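Local coordinates for rhodopsin (Todarodes pacificus, PDB 2Z73), which senses light through an 11-cis retinal chromophore and passes the signal to G proteins that activate phospholipase C in low-light vision, at residues F72-F78 and M155-W160; D80-S84 and K305-N311; S122-M126 and I266-F270; A127-R133 and I215-Y220. All blocks are in the same frame, centred on the assembly; numbering follows the deposited sequence.

Contact 1 of 4, residues F72-F78 and M155-W160; sequences FIINLAF and MIIFVW. With BOG (octyl beta-D-glucopyranoside), chain C.
Asn75 and Trp160 make the polar link between helices 70-87 and 149-167. The indole N-H of Trp160 donates to the amide oxygen of Asn75, with NE1 to OD1 at 2.9 Å. The donor lies in the carbonyl plane of the amide, but the N-H...O angle is 141°, so the bond is bent. The oxygen is also tilted from the indole plane, and amide and indole planes are steeply inclined. Asn75 reaches its partner because CG lies opposite the backbone N (chi1 -177°), which sends the amide across to the other helix. Its ND2 packs on CG1 of Val159 and has a weak hydrogen bond to Thr125.

Apolar contacts lie along the helices to both sides of this bond. Toward the N-terminal ends, Phe72 meets Met155 and Ile156. Its CZ is 3.8 Å from CE of Met155, and the sulfur of Met155 sits at the ring edge, a Met-aromatic contact. Ile156 CG2 comes to another part of that edge, 4.0 Å from Phe72 CD1. Toward the C-terminal ends, CE2 of Phe78 approaches the indole edge at CH2 of Trp160, 4.0 Å away.

The helices run nearly parallel, 24° apart, with axes 11.2 Å from each other. Helix 104-138 packs against both, through Ile129 on Phe72 and Met121 on Val159. Helix 31-61 covers another side of 70-87 at Ile73, Ile74 and Ala77.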
# COMPACT_ATOMS: atom_id res chain seq x y z
N PHE A 72 -1.09 10.82 -5.97
CA PHE A 72 -1.05 9.92 -4.83
C PHE A 72 -0.97 8.49 -5.34
O PHE A 72 -0.19 7.68 -4.83
CB PHE A 72 -2.29 10.05 -3.94
CG PHE A 72 -2.48 11.41 -3.32
CD1 PHE A 72 -1.39 12.12 -2.81
CD2 PHE A 72 -3.74 11.99 -3.24
CE1 PHE A 72 -1.57 13.38 -2.23
CE2 PHE A 72 -3.93 13.25 -2.67
CZ PHE A 72 -2.85 13.94 -2.16
N ILE A 73 -1.78 8.17 -6.35
CA ILE A 73 -1.79 6.84 -6.94
C ILE A 73 -0.41 6.49 -7.48
O ILE A 73 0.09 5.37 -7.29
CB ILE A 73 -2.81 6.73 -8.11
CG1 ILE A 73 -4.23 6.59 -7.56
CG2 ILE A 73 -2.49 5.52 -8.99
CD1 ILE A 73 -5.31 6.52 -8.64
N ILE A 74 0.21 7.45 -8.15
CA ILE A 74 1.53 7.23 -8.69
C ILE A 74 2.51 7.00 -7.55
O ILE A 74 3.29 6.04 -7.57
CB ILE A 74 1.97 8.44 -9.57
CG1 ILE A 74 1.12 8.46 -10.85
CG2 ILE A 74 3.45 8.34 -9.94
CD1 ILE A 74 1.28 9.69 -11.70
N ASN A 75 2.46 7.87 -6.55
CA ASN A 75 3.34 7.77 -5.40
C ASN A 75 3.21 6.38 -4.75
O ASN A 75 4.21 5.77 -4.36
CB ASN A 75 3.01 8.86 -4.37
CG ASN A 75 3.94 8.84 -3.18
OD1 ASN A 75 5.13 9.15 -3.30
ND2 ASN A 75 3.42 8.45 -2.02
N LEU A 76 1.97 5.90 -4.66
CA LEU A 76 1.69 4.59 -4.08
C LEU A 76 2.35 3.49 -4.93
O LEU A 76 2.95 2.56 -4.41
CB LEU A 76 0.18 4.35 -4.05
CG LEU A 76 -0.46 3.59 -2.89
CD1 LEU A 76 -1.84 3.12 -3.31
CD2 LEU A 76 0.39 2.39 -2.49
N ALA A 77 2.22 3.61 -6.25
CA ALA A 77 2.79 2.64 -7.16
C ALA A 77 4.32 2.64 -7.09
O ALA A 77 4.94 1.58 -7.22
CB ALA A 77 2.33 2.91 -8.58
N PHE A 78 4.92 3.81 -6.92
CA PHE A 78 6.38 3.88 -6.83
C PHE A 78 6.79 3.15 -5.56
O PHE A 78 7.76 2.39 -5.53
CB PHE A 78 6.85 5.34 -6.74
CG PHE A 78 8.35 5.49 -6.65
CD1 PHE A 78 9.10 5.82 -7.77
CD2 PHE A 78 9.01 5.24 -5.45
CE1 PHE A 78 10.48 5.90 -7.70
CE2 PHE A 78 10.41 5.32 -5.38
CZ PHE A 78 11.14 5.65 -6.50
N MET A 155 1.52 17.34 0.26
CA MET A 155 1.10 16.13 0.94
C MET A 155 2.08 14.96 0.75
O MET A 155 2.47 14.33 1.73
CB MET A 155 -0.33 15.74 0.50
CG MET A 155 -1.41 16.60 1.20
SD MET A 155 -3.04 16.78 0.41
CE MET A 155 -3.94 15.40 1.13
N ILE A 156 2.52 14.69 -0.48
CA ILE A 156 3.46 13.58 -0.66
C ILE A 156 4.78 13.87 0.06
O ILE A 156 5.42 12.96 0.59
CB ILE A 156 3.74 13.26 -2.15
CG1 ILE A 156 4.67 14.31 -2.76
CG2 ILE A 156 2.43 13.19 -2.92
CD1 ILE A 156 5.07 13.99 -4.18
N ILE A 157 5.20 15.14 0.08
CA ILE A 157 6.43 15.52 0.77
C ILE A 157 6.27 15.13 2.24
O ILE A 157 7.22 14.65 2.87
CB ILE A 157 6.71 17.03 0.70
CG1 ILE A 157 7.09 17.43 -0.72
CG2 ILE A 157 7.83 17.40 1.67
CD1 ILE A 157 7.43 18.91 -0.87
N PHE A 158 5.07 15.35 2.79
CA PHE A 158 4.83 14.98 4.18
C PHE A 158 4.96 13.46 4.25
O PHE A 158 5.60 12.92 5.16
CB PHE A 158 3.42 15.38 4.62
CG PHE A 158 2.95 14.63 5.84
CD1 PHE A 158 3.60 14.78 7.07
CD2 PHE A 158 1.88 13.75 5.76
CE1 PHE A 158 3.20 14.06 8.20
CE2 PHE A 158 1.47 13.02 6.89
CZ PHE A 158 2.13 13.17 8.10
N VAL A 159 4.33 12.78 3.29
CA VAL A 159 4.37 11.33 3.23
C VAL A 159 5.81 10.82 3.26
O VAL A 159 6.15 9.96 4.06
CB VAL A 159 3.72 10.80 1.94
CG1 VAL A 159 3.77 9.28 1.95
CG2 VAL A 159 2.29 11.32 1.81
N TRP A 160 6.65 11.35 2.38
CA TRP A 160 8.03 10.91 2.33
C TRP A 160 8.75 11.18 3.64
O TRP A 160 9.38 10.28 4.19
CB TRP A 160 8.77 11.56 1.15
CG TRP A 160 8.55 10.85 -0.16
CD1 TRP A 160 7.48 10.97 -1.00
CD2 TRP A 160 9.42 9.88 -0.77
NE1 TRP A 160 7.62 10.14 -2.09
CE2 TRP A 160 8.81 9.46 -1.97
CE3 TRP A 160 10.66 9.33 -0.42
CZ2 TRP A 160 9.39 8.52 -2.83
CZ3 TRP A 160 11.24 8.39 -1.27
CH2 TRP A 160 10.61 7.99 -2.46
C1 BOG C . -10.96 12.50 -10.75
O1 BOG C . -10.85 11.90 -9.53
C2 BOG C . -12.02 11.64 -11.39
O2 BOG C . -11.62 10.22 -11.52
C3 BOG C . -12.17 12.29 -12.69
O3 BOG C . -13.15 11.52 -13.27
C4 BOG C . -12.58 13.80 -12.49
O4 BOG C . -12.73 14.43 -13.73
C5 BOG C . -11.52 14.60 -11.86
O5 BOG C . -11.39 13.94 -10.60
C6 BOG C . -11.94 16.11 -11.64
O6 BOG C . -10.78 16.87 -10.99
C1' BOG C . -9.46 11.95 -9.36
C2' BOG C . -9.34 11.65 -7.95
C3' BOG C . -8.43 10.47 -7.97
C4' BOG C . -8.98 9.71 -6.90
C5' BOG C . -7.94 8.69 -6.62
C6' BOG C . -8.73 7.62 -6.11
C7' BOG C . -7.71 6.58 -5.90
C8' BOG C . -8.49 5.39 -6.03

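Contact 2 of 4, residues D80-S84 and K305-N311; sequences DFTFS and KASAIHN. With RET (retinal), chain D; PLM (palmitic acid), chain E.
Asp80 and Ala308 bring the two backbones close, their CA atoms 4.6 Å apart, where helix 70-87 meets the irregular part of transmembrane helix 7 around Ala308. The small side chain of Ala308 permits this approach. Its CB points at the helix and lies 3.8 Å from CD2 of Phe83. The Phe83 ring reaches further along to Lys305, with CE2 3.4 Å from the backbone O of Lys305 and CB of Lys305 at the ring edge.

Ser84 OG turns back on its own helix and donates to Asp80 O at 2.8 Å. Ser84 N reaches the same oxygen from the other face of the carbonyl. A water then donates to both Ser84 OG and Lys305 O, the latter at 2.8 Å, and so bridges the segments.

This is the centre of the seven-helix opsin fold, where transmembrane helices 2 and 7 meet beneath the chromophore. Lys305 NZ is covalently joined to C15 of retinal at 1.3 Å, the retinylidene linkage of the pigment. The lysine chain is extended until chi4, where a bend (-78°) turns NZ to the retinal. NZ is also hydrogen-bonded to Tyr111.

Asp80 sends OD1 to within 3.2 Å of Asn311 ND2, but the angle is poor for a hydrogen bond, and carboxylate and amide planes are 61° apart. OD2 of Asp80 is instead hydrogen-bonded to Ser122 on helix 104-138.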
# COMPACT_ATOMS: atom_id res chain seq x y z
N ASP A 80 5.09 0.77 -3.91
CA ASP A 80 4.91 -0.67 -4.08
C ASP A 80 5.91 -1.25 -5.07
O ASP A 80 6.34 -2.41 -4.93
CB ASP A 80 3.48 -0.96 -4.51
CG ASP A 80 2.48 -0.57 -3.44
OD1 ASP A 80 1.27 -0.50 -3.75
OD2 ASP A 80 2.91 -0.35 -2.30
N PHE A 81 6.29 -0.45 -6.05
CA PHE A 81 7.27 -0.92 -7.02
C PHE A 81 8.59 -1.24 -6.31
O PHE A 81 9.09 -2.36 -6.40
CB PHE A 81 7.55 0.15 -8.08
CG PHE A 81 8.61 -0.26 -9.07
CD1 PHE A 81 8.29 -1.06 -10.15
CD2 PHE A 81 9.94 0.09 -8.86
CE1 PHE A 81 9.27 -1.50 -11.01
CE2 PHE A 81 10.94 -0.35 -9.72
CZ PHE A 81 10.60 -1.15 -10.80
N THR A 82 9.12 -0.25 -5.60
CA THR A 82 10.38 -0.37 -4.87
C THR A 82 10.34 -1.48 -3.83
O THR A 82 11.34 -2.15 -3.59
CB THR A 82 10.76 0.96 -4.15
OG1 THR A 82 10.49 2.07 -5.01
CG2 THR A 82 12.25 0.97 -3.80
N PHE A 83 9.20 -1.65 -3.17
CA PHE A 83 9.08 -2.70 -2.16
C PHE A 83 9.30 -4.05 -2.83
O PHE A 83 10.14 -4.85 -2.42
CB PHE A 83 7.68 -2.69 -1.55
CG PHE A 83 7.55 -3.54 -0.33
CD1 PHE A 83 7.64 -2.97 0.94
CD2 PHE A 83 7.37 -4.92 -0.44
CE1 PHE A 83 7.54 -3.75 2.08
CE2 PHE A 83 7.27 -5.71 0.69
CZ PHE A 83 7.36 -5.13 1.96
N SER A 84 8.53 -4.29 -3.89
CA SER A 84 8.61 -5.54 -4.62
C SER A 84 10.00 -5.79 -5.20
O SER A 84 10.47 -6.93 -5.20
CB SER A 84 7.56 -5.53 -5.75
OG SER A 84 6.27 -5.19 -5.23
N LYS A 305 4.56 -9.12 2.57
CA LYS A 305 5.37 -8.66 1.45
C LYS A 305 4.61 -8.60 0.11
O LYS A 305 4.86 -7.72 -0.71
CB LYS A 305 6.61 -9.54 1.29
CG LYS A 305 7.60 -9.43 2.43
CD LYS A 305 8.95 -10.01 2.03
CE LYS A 305 9.87 -10.20 3.21
NZ LYS A 305 10.52 -8.98 3.69
N ALA A 306 3.70 -9.54 -0.11
CA ALA A 306 2.94 -9.57 -1.35
C ALA A 306 1.95 -8.41 -1.42
O ALA A 306 1.50 -8.04 -2.50
CB ALA A 306 2.20 -10.90 -1.48
N SER A 307 1.63 -7.81 -0.28
CA SER A 307 0.70 -6.69 -0.27
C SER A 307 1.02 -5.68 -1.35
O SER A 307 0.14 -5.17 -2.00
CB SER A 307 0.70 -5.96 1.09
OG SER A 307 -0.19 -4.84 1.09
N ALA A 308 2.30 -5.40 -1.55
CA ALA A 308 2.71 -4.41 -2.54
C ALA A 308 2.45 -4.78 -4.01
O ALA A 308 2.83 -4.03 -4.91
CB ALA A 308 4.18 -4.05 -2.35
N ILE A 309 1.80 -5.92 -4.25
CA ILE A 309 1.53 -6.32 -5.63
C ILE A 309 0.04 -6.40 -5.91
O ILE A 309 -0.36 -6.98 -6.92
CB ILE A 309 2.07 -7.73 -5.93
CG1 ILE A 309 1.14 -8.76 -5.27
CG2 ILE A 309 3.52 -7.85 -5.45
CD1 ILE A 309 1.27 -10.15 -5.79
N HIS A 310 -0.78 -5.83 -5.04
CA HIS A 310 -2.21 -5.95 -5.24
C HIS A 310 -2.97 -4.80 -5.87
O HIS A 310 -3.83 -5.02 -6.70
CB HIS A 310 -2.87 -6.35 -3.92
CG HIS A 310 -2.55 -7.75 -3.49
ND1 HIS A 310 -2.23 -8.08 -2.19
CD2 HIS A 310 -2.49 -8.91 -4.20
CE1 HIS A 310 -1.99 -9.37 -2.12
NE2 HIS A 310 -2.14 -9.90 -3.32
N ASN A 311 -2.65 -3.57 -5.48
CA ASN A 311 -3.36 -2.43 -6.02
C ASN A 311 -3.50 -2.44 -7.54
O ASN A 311 -4.59 -2.26 -8.06
CB ASN A 311 -2.70 -1.12 -5.57
CG ASN A 311 -2.61 -1.02 -4.06
OD1 ASN A 311 -3.20 -1.82 -3.34
ND2 ASN A 311 -1.86 -0.03 -3.57
C1 RET D . 4.15 -2.75 11.36
C2 RET D . 2.59 -2.87 11.39
C3 RET D . 1.92 -3.06 10.04
C4 RET D . 2.37 -2.02 9.00
C5 RET D . 3.89 -1.84 8.95
C6 RET D . 4.71 -2.17 10.00
C7 RET D . 6.23 -2.01 9.93
C8 RET D . 7.08 -2.82 9.16
C9 RET D . 8.53 -2.76 8.92
C10 RET D . 8.96 -3.72 8.09
C11 RET D . 10.27 -3.99 7.54
C12 RET D . 10.63 -5.00 6.68
C13 RET D . 9.93 -6.21 6.11
C14 RET D . 10.56 -6.99 5.18
C15 RET D . 9.97 -8.20 4.59
C16 RET D . 4.60 -1.90 12.54
C17 RET D . 4.68 -4.19 11.65
C18 RET D . 4.30 -1.29 7.61
C19 RET D . 9.38 -1.68 9.56
C20 RET D . 8.50 -6.51 6.63
C1 PLM E . 8.79 10.45 -17.77
O2 PLM E . 9.25 10.10 -18.85
C2 PLM E . 7.89 9.48 -17.00
C3 PLM E . 8.45 9.09 -15.62
C4 PLM E . 8.60 7.57 -15.52
C5 PLM E . 8.87 7.14 -14.11
C6 PLM E . 9.02 5.64 -14.06
C7 PLM E . 9.79 5.22 -12.83
C8 PLM E . 9.98 3.70 -12.75
C9 PLM E . 10.34 3.24 -11.33
CA PLM E . 11.84 3.14 -11.12
CB PLM E . 12.18 3.33 -9.66
CC PLM E . 13.58 2.85 -9.35
CD PLM E . 13.91 3.05 -7.88
CE PLM E . 14.54 1.80 -7.30
CF PLM E . 15.95 2.04 -6.81
CG PLM E . 16.56 0.77 -6.23
O HOH W 1 5.88 -7.73 -3.30

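Contact 3 of 4, residues S122-M126 and I266-F270; sequences SIMTM and IVSQF
Ile123 and Phe270 form a CH-pi contact between helices 104-138 and 246-286. The CG2 methyl of Ile123 lies over one face of the Phe270 ring, 3.6 Å from its centroid and shifted toward the rim on the CD1 and CE1 side. The other branch of Ile123 passes the far end of the ring, with CG1 3.3 Å from CZ of Phe270. Its chi1 of 10° is nearly eclipsed and turns CG1 to CZ; the packing here is tight. Phe270 has CG opposite the backbone N (chi1 -175°), and this carries the ring across to helix 104-138. CB of Ser122 reaches CE2 of the same ring at 4.0 Å.

The remaining apolar contacts centre on Met126. Its side chain runs out to the other helix and bends at chi3. The sulfur lies 3.5 Å from CG2 of Val267 and 4.0 Å from CG1 of Ile266. The bend carries the CE methyl toward Phe270, where it is 4.0 Å from CD2. Met126 therefore fills the space between Ile266, Val267 and Phe270.

Polar groups do not join the two segments. The Ser122 hydroxyl bonds instead to Phe118 O of its own helix and to Ser79 and Asp80 of helix 70-87.

The helices run antiparallel, 153° between their directions, with axes 10.6 Å apart. Phe270 stacks on Trp274 and lies about 4 Å from the retinal at the nearest atoms, on its cytoplasmic side. Ile123, Phe270 and Pro212 of helix 195-224 are the Pro-Ile-Phe core motif of class A receptors, linking the retinal site to the cytoplasmic half.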
# COMPACT_ATOMS: atom_id res chain seq x y z
N SER A 122 3.02 3.38 1.84
CA SER A 122 1.81 2.96 1.17
C SER A 122 0.52 3.31 1.93
O SER A 122 -0.47 3.73 1.31
CB SER A 122 1.88 1.47 0.83
OG SER A 122 2.75 1.28 -0.27
N ILE A 123 0.51 3.15 3.25
CA ILE A 123 -0.68 3.49 4.03
C ILE A 123 -0.84 5.00 4.18
O ILE A 123 -1.95 5.52 4.09
CB ILE A 123 -0.66 2.91 5.45
CG1 ILE A 123 0.72 2.33 5.76
CG2 ILE A 123 -1.79 1.90 5.61
CD1 ILE A 123 0.92 1.97 7.20
N MET A 124 0.26 5.70 4.41
CA MET A 124 0.16 7.15 4.56
C MET A 124 -0.27 7.79 3.24
O MET A 124 -0.98 8.81 3.23
CB MET A 124 1.50 7.74 5.02
CG MET A 124 1.38 9.18 5.48
SD MET A 124 -0.01 9.43 6.62
CE MET A 124 0.71 8.99 8.17
N THR A 125 0.14 7.19 2.12
CA THR A 125 -0.25 7.72 0.83
C THR A 125 -1.75 7.48 0.75
O THR A 125 -2.50 8.35 0.33
CB THR A 125 0.43 6.99 -0.35
OG1 THR A 125 1.84 7.19 -0.29
CG2 THR A 125 -0.08 7.53 -1.68
N MET A 126 -2.17 6.28 1.15
CA MET A 126 -3.60 5.97 1.13
C MET A 126 -4.32 6.98 2.02
O MET A 126 -5.42 7.43 1.69
CB MET A 126 -3.84 4.53 1.62
CG MET A 126 -3.53 3.47 0.56
SD MET A 126 -3.85 1.77 1.09
CE MET A 126 -2.38 0.92 0.49
N ILE A 266 -8.23 -1.16 -1.43
CA ILE A 266 -6.78 -1.25 -1.38
C ILE A 266 -6.30 -1.06 0.05
O ILE A 266 -5.27 -1.62 0.45
CB ILE A 266 -6.10 -0.23 -2.33
CG1 ILE A 266 -6.43 1.21 -1.91
CG2 ILE A 266 -6.57 -0.47 -3.77
CD1 ILE A 266 -5.79 2.26 -2.82
N VAL A 267 -7.05 -0.28 0.83
CA VAL A 267 -6.71 -0.07 2.24
C VAL A 267 -6.99 -1.40 2.96
O VAL A 267 -6.17 -1.87 3.76
CB VAL A 267 -7.55 1.05 2.87
CG1 VAL A 267 -7.50 0.98 4.38
CG2 VAL A 267 -7.02 2.39 2.43
N SER A 268 -8.13 -1.99 2.67
CA SER A 268 -8.50 -3.26 3.31
C SER A 268 -7.46 -4.29 2.98
O SER A 268 -7.11 -5.13 3.80
CB SER A 268 -9.86 -3.74 2.79
OG SER A 268 -10.76 -2.65 2.68
N GLN A 269 -6.96 -4.23 1.75
CA GLN A 269 -5.95 -5.16 1.27
C GLN A 269 -4.68 -5.03 2.13
O GLN A 269 -4.13 -6.02 2.63
CB GLN A 269 -5.65 -4.88 -0.20
CG GLN A 269 -4.49 -5.66 -0.77
CD GLN A 269 -3.17 -4.95 -0.57
OE1 GLN A 269 -2.88 -3.94 -1.22
NE2 GLN A 269 -2.36 -5.46 0.33
N PHE A 270 -4.25 -3.78 2.32
CA PHE A 270 -3.07 -3.49 3.10
C PHE A 270 -3.20 -4.04 4.51
O PHE A 270 -2.34 -4.80 4.97
CB PHE A 270 -2.85 -1.97 3.15
CG PHE A 270 -1.59 -1.57 3.84
CD1 PHE A 270 -1.52 -1.50 5.23
CD2 PHE A 270 -0.43 -1.32 3.10
CE1 PHE A 270 -0.32 -1.19 5.87
CE2 PHE A 270 0.76 -1.01 3.73
CZ PHE A 270 0.83 -0.95 5.12

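Contact 4 of 4, residues A127-R133 and I215-Y220; sequences AMISIDR and IIFFCY. With BOG (octyl beta-D-glucopyranoside), chain C.
Ser130 overlaps the outer end of Tyr220, its CB coming obliquely to within 3.4 Å of CE2 of the tyrosine. It fits as a knob into the hole formed by Ile215, Ile216, Cys219 and Tyr220 of helix 195-224. Its OG sits between the backbone N and the carbonyl carbon (chi1 70°), modelled only 2.4 Å from Ala127 O, so the details of this hydrogen bond are doubtful. The small residue lets the helices come close, with axes 8.6 Å apart and directions only 16° from parallel.

Cys219 packs on the next part of helix 104-138. Its CB is 3.2 Å from the backbone O of Ser130, and its sulfur lies 3.8 Å from CG1 of Ile131. Ile215 fills the side nearer the membrane centre. Its CG2 touches CB of Ala127 at 3.9 Å and also CG1 of Ile131, so one methyl group serves two partners a helical turn apart.

The interface joins transmembrane helices 3 and 5 near the cytoplasmic side of the receptor. Asp132 and Arg133 begin the Asp-Arg-Tyr motif of class A receptors. Here they form a salt bridge, NH2 of Arg133 to OD1 of Asp132 at 2.7 Å. The oxygen is met on its syn side, and it lies near the guanidinium plane. NE of Arg133 adds a weak bond to the same oxygen.

Arg133 NH1 has a second salt bridge, to Glu256 on helix 246-286, as in the ionic lock of resting receptors. The octyl tail of a bound octyl glucoside crosses one face of the guanidinium, with C4' 3.8 Å from CZ of Arg133.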
# COMPACT_ATOMS: atom_id res chain seq x y z
N ALA A 127 -3.69 7.37 3.13
CA ALA A 127 -4.28 8.35 4.02
C ALA A 127 -4.55 9.64 3.23
O ALA A 127 -5.66 10.19 3.28
CB ALA A 127 -3.35 8.63 5.19
N MET A 128 -3.54 10.12 2.49
CA MET A 128 -3.69 11.33 1.69
C MET A 128 -4.81 11.14 0.67
O MET A 128 -5.50 12.09 0.29
CB MET A 128 -2.40 11.65 0.94
CG MET A 128 -1.21 11.89 1.83
SD MET A 128 -1.58 13.07 3.12
CE MET A 128 -0.90 12.21 4.53
N ILE A 129 -4.97 9.90 0.20
CA ILE A 129 -6.00 9.62 -0.77
C ILE A 129 -7.36 9.65 -0.09
O ILE A 129 -8.35 10.09 -0.68
CB ILE A 129 -5.81 8.25 -1.43
CG1 ILE A 129 -4.49 8.21 -2.20
CG2 ILE A 129 -6.98 7.96 -2.37
CD1 ILE A 129 -4.16 6.85 -2.81
N SER A 130 -7.41 9.18 1.15
CA SER A 130 -8.65 9.16 1.90
C SER A 130 -9.09 10.58 2.22
O SER A 130 -10.28 10.85 2.41
CB SER A 130 -8.47 8.38 3.21
OG SER A 130 -7.64 9.09 4.11
N ILE A 131 -8.12 11.49 2.29
CA ILE A 131 -8.40 12.88 2.58
C ILE A 131 -9.02 13.55 1.36
O ILE A 131 -10.00 14.30 1.47
CB ILE A 131 -7.13 13.63 2.96
CG1 ILE A 131 -6.57 13.03 4.26
CG2 ILE A 131 -7.41 15.09 3.12
CD1 ILE A 131 -5.30 13.69 4.73
N ASP A 132 -8.45 13.26 0.20
CA ASP A 132 -8.97 13.81 -1.05
C ASP A 132 -10.40 13.34 -1.21
O ASP A 132 -11.28 14.12 -1.57
CB ASP A 132 -8.12 13.34 -2.23
CG ASP A 132 -8.77 13.63 -3.56
OD1 ASP A 132 -9.27 12.69 -4.20
OD2 ASP A 132 -8.79 14.81 -3.95
N ARG A 133 -10.63 12.07 -0.92
CA ARG A 133 -11.97 11.50 -1.02
C ARG A 133 -12.95 12.26 -0.13
O ARG A 133 -14.07 12.55 -0.53
CB ARG A 133 -11.94 10.02 -0.64
CG ARG A 133 -11.24 9.11 -1.65
CD ARG A 133 -11.86 9.19 -3.04
NE ARG A 133 -11.48 10.43 -3.72
CZ ARG A 133 -12.02 10.88 -4.85
NH1 ARG A 133 -12.99 10.20 -5.46
NH2 ARG A 133 -11.60 12.02 -5.37
N ILE A 215 -6.49 8.62 10.30
CA ILE A 215 -6.82 9.53 9.21
C ILE A 215 -7.80 8.80 8.28
O ILE A 215 -8.82 9.35 7.90
CB ILE A 215 -5.57 9.93 8.42
CG1 ILE A 215 -4.62 10.72 9.33
CG2 ILE A 215 -5.95 10.78 7.23
CD1 ILE A 215 -3.33 11.12 8.65
N ILE A 216 -7.47 7.56 7.93
CA ILE A 216 -8.33 6.78 7.06
C ILE A 216 -9.75 6.72 7.63
O ILE A 216 -10.67 7.29 7.04
CB ILE A 216 -7.77 5.34 6.89
CG1 ILE A 216 -6.51 5.37 6.03
CG2 ILE A 216 -8.82 4.44 6.26
CD1 ILE A 216 -5.66 4.13 6.13
N PHE A 217 -9.93 6.05 8.77
CA PHE A 217 -11.24 5.92 9.40
C PHE A 217 -11.96 7.26 9.57
O PHE A 217 -13.17 7.35 9.31
CB PHE A 217 -11.12 5.23 10.77
CG PHE A 217 -12.37 5.31 11.62
CD1 PHE A 217 -12.60 6.41 12.46
CD2 PHE A 217 -13.33 4.30 11.58
CE1 PHE A 217 -13.75 6.49 13.23
CE2 PHE A 217 -14.49 4.39 12.35
CZ PHE A 217 -14.70 5.49 13.18
N PHE A 218 -11.23 8.28 10.01
CA PHE A 218 -11.81 9.61 10.20
C PHE A 218 -12.34 10.18 8.90
O PHE A 218 -13.28 10.96 8.90
CB PHE A 218 -10.76 10.56 10.79
CG PHE A 218 -11.20 12.00 10.85
CD1 PHE A 218 -11.13 12.81 9.73
CD2 PHE A 218 -11.70 12.54 12.04
CE1 PHE A 218 -11.53 14.14 9.78
CE2 PHE A 218 -12.11 13.86 12.10
CZ PHE A 218 -12.03 14.67 10.97
N CYS A 219 -11.73 9.79 7.79
CA CYS A 219 -12.14 10.26 6.47
C CYS A 219 -13.27 9.42 5.89
O CYS A 219 -14.23 9.96 5.35
CB CYS A 219 -10.96 10.26 5.50
SG CYS A 219 -9.80 11.64 5.72
N TYR A 220 -13.15 8.11 5.98
CA TYR A 220 -14.18 7.26 5.44
C TYR A 220 -15.41 7.25 6.32
O TYR A 220 -16.53 7.32 5.82
CB TYR A 220 -13.65 5.84 5.21
CG TYR A 220 -12.64 5.81 4.09
CD1 TYR A 220 -13.00 6.23 2.81
CD2 TYR A 220 -11.32 5.45 4.31
CE1 TYR A 220 -12.07 6.30 1.78
CE2 TYR A 220 -10.38 5.51 3.30
CZ TYR A 220 -10.76 5.94 2.03
OH TYR A 220 -9.82 6.03 1.03
C1 BOG C . -10.96 12.50 -10.75
O1 BOG C . -10.85 11.90 -9.53
C2 BOG C . -12.02 11.64 -11.39
O2 BOG C . -11.62 10.22 -11.52
C3 BOG C . -12.17 12.29 -12.69
O3 BOG C . -13.15 11.52 -13.27
C4 BOG C . -12.58 13.80 -12.49
O4 BOG C . -12.73 14.43 -13.73
C5 BOG C . -11.52 14.60 -11.86
O5 BOG C . -11.39 13.94 -10.60
C6 BOG C . -11.94 16.11 -11.64
O6 BOG C . -10.78 16.87 -10.99
C1' BOG C . -9.46 11.95 -9.36
C2' BOG C . -9.34 11.65 -7.95
C3' BOG C . -8.43 10.47 -7.97
C4' BOG C . -8.98 9.71 -6.90
C5' BOG C . -7.94 8.69 -6.62
C6' BOG C . -8.73 7.62 -6.11
C7' BOG C . -7.71 6.58 -5.90
C8' BOG C . -8.49 5.39 -6.03

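Overall arrangement
From the N terminus, helix 70-87 comes first and supplies one side of contacts 1 and 2. Helix 104-138 follows and supplies contacts 3 and 4. Contact 1 closes the shortest loop, when helix 149-167 returns to 72-78. Contact 4 closes next at helix 195-224, then contact 3 at helix 246-286, so contact 4 lies within the loop of contact 3. Contact 2 closes last, at 305-311, and its loop encloses both. Contact 1 crosses each of the other three. Together they tie transmembrane helices 2 to 7 into one bundle. Contacts 2 and 3 touch directly, while contacts 2 and 4 do not.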